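Local atomic coordinates of fimbrial subunit CupB6 (Pseudomonas aeruginosa, PDB entry 5CYL), a protein that probably mediates adhesion during biofilm formation as the tip adhesin of a pilus assembled by the chaperone-usher pathway. Residues Arg295-Phe298 with Pro302-Met305. Residues are numbered along the deposited sequence; the frame is centred on the assembly and turned at random.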
loop_
_atom_site.group_PDB
_atom_site.type_symbol
_atom_site.label_atom_id
_atom_site.label_comp_id
_atom_site.label_asym_id
_atom_site.label_seq_id
_atom_site.Cartn_x
_atom_site.Cartn_y
_atom_site.Cartn_z
ATOM N N ARG A 295 -11.713 18.615 23.113
ATOM C CA ARG A 295 -10.553 19.452 23.228
ATOM C C ARG A 295 -9.293 18.618 23.080
ATOM O O ARG A 295 -9.171 17.545 23.691
ATOM C CB ARG A 295 -10.544 20.157 24.581
ATOM C CG ARG A 295 -11.563 21.256 24.686
ATOM C CD ARG A 295 -11.629 21.800 26.069
ATOM N NE ARG A 295 -12.574 22.908 26.081
ATOM C CZ ARG A 295 -12.985 23.560 27.165
ATOM N NH1 ARG A 295 -12.500 23.259 28.358
ATOM N NH2 ARG A 295 -13.885 24.532 27.063
ATOM N N ILE A 296 -8.358 19.108 22.278
ATOM C CA ILE A 296 -7.060 18.464 22.115
ATOM C C ILE A 296 -6.309 18.324 23.442
ATOM O O ILE A 296 -6.338 19.247 24.267
ATOM C CB ILE A 296 -6.215 19.311 21.137
ATOM C CG1 ILE A 296 -6.845 19.290 19.755
ATOM C CG2 ILE A 296 -4.748 18.848 21.057
ATOM C CD1 ILE A 296 -6.935 17.915 19.090
ATOM N N ARG A 297 -5.584 17.224 23.601
ATOM C CA ARG A 297 -4.666 17.063 24.731
ATOM C C ARG A 297 -3.271 17.328 24.270
ATOM O O ARG A 297 -2.856 16.821 23.218
ATOM C CB ARG A 297 -4.764 15.656 25.287
ATOM C CG ARG A 297 -6.021 15.459 26.126
ATOM C CD ARG A 297 -6.889 14.347 25.587
ATOM N NE ARG A 297 -6.583 13.100 26.226
ATOM C CZ ARG A 297 -7.413 12.461 27.035
ATOM N NH1 ARG A 297 -8.632 12.954 27.288
ATOM N NH2 ARG A 297 -7.026 11.309 27.593
ATOM N N PHE A 298 -2.515 18.118 25.010
ATOM C CA PHE A 298 -1.205 18.529 24.540
ATOM C C PHE A 298 -0.108 17.715 25.157
ATOM O O PHE A 298 0.953 18.212 25.451
ATOM C CB PHE A 298 -0.973 20.009 24.780
ATOM C CG PHE A 298 -1.858 20.877 23.964
ATOM C CD1 PHE A 298 -1.532 21.177 22.670
ATOM C CD2 PHE A 298 -3.036 21.348 24.478
ATOM C CE1 PHE A 298 -2.355 21.965 21.911
ATOM C CE2 PHE A 298 -3.869 22.118 23.724
ATOM C CZ PHE A 298 -3.527 22.429 22.437
ATOM N N PRO A 302 -1.975 10.970 19.621
ATOM C CA PRO A 302 -2.085 11.218 18.180
ATOM C C PRO A 302 -3.531 11.263 17.720
ATOM O O PRO A 302 -4.328 10.504 18.217
ATOM C CB PRO A 302 -1.355 10.022 17.541
ATOM C CG PRO A 302 -1.351 8.988 18.581
ATOM C CD PRO A 302 -1.868 9.535 19.881
ATOM N N TYR A 303 -3.833 12.147 16.777
ATOM C CA TYR A 303 -5.188 12.327 16.307
ATOM C C TYR A 303 -5.316 12.005 14.806
ATOM O O TYR A 303 -4.470 12.441 13.988
ATOM C CB TYR A 303 -5.650 13.759 16.622
ATOM C CG TYR A 303 -5.867 14.028 18.082
ATOM C CD1 TYR A 303 -7.077 13.668 18.680
ATOM C CD2 TYR A 303 -4.886 14.666 18.860
ATOM C CE1 TYR A 303 -7.299 13.908 20.013
ATOM C CE2 TYR A 303 -5.100 14.906 20.225
ATOM C CZ TYR A 303 -6.299 14.500 20.792
ATOM O OH TYR A 303 -6.572 14.754 22.118
ATOM N N PRO A 304 -6.387 11.284 14.432
ATOM C CA PRO A 304 -6.516 11.058 13.009
ATOM C C PRO A 304 -6.982 12.308 12.250
ATOM O O PRO A 304 -7.712 13.148 12.792
ATOM C CB PRO A 304 -7.596 9.959 12.937
ATOM C CG PRO A 304 -8.448 10.206 14.119
ATOM C CD PRO A 304 -7.437 10.567 15.184
ATOM N N MET A 305 -6.561 12.414 10.996
ATOM C CA MET A 305 -6.915 13.553 10.164
ATOM C C MET A 305 -7.946 13.184 9.118
ATOM O O MET A 305 -7.994 12.058 8.662
ATOM C CB MET A 305 -5.672 14.140 9.505
ATOM C CG MET A 305 -4.677 14.651 10.490
ATOM S SD MET A 305 -3.129 15.142 9.759
ATOM C CE MET A 305 -3.598 16.638 8.871
#
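One face of the Tyr303 ring is covered by Ile296, whose CD1 sits over the ring centre as a CH-pi contact, 3.8 Å from the centroid and almost along the ring normal. The other branch, CG2, meets the ring near CE2 at 4.0 Å and also lies against one face of the Phe298 ring, offset toward its rim. The contact belongs to the immunoglobulin-like pilin fold of the fimbrial family, where the loop that follows strand 283-289 leads into strand 299-308, and Tyr303 reaches back from that strand to the loop preceding it. In Ile296, chi1 (-66°) sets CG1 anti to the carbonyl carbon, and chi2 then swings CD1 over the middle of the ring. Ile296 also packs on Phe258, a further aromatic neighbour, and on Leu316, so this buried residue ties the loop to strands 255-260 and 311-322.

At the far end of the tyrosine the Arg297 side chain crosses at about a right angle, its guanidinium plane 82° from the ring. The bend at chi2 sets CD 3.5 Å from Tyr303 OH, while Thr271 touches the same arginine side chain. The loop backbone supplies one partner for the phenol oxygen: Arg297 N donates a hydrogen bond to Tyr303 OH, 3.0 Å long with an angle of 154° at the hydrogen.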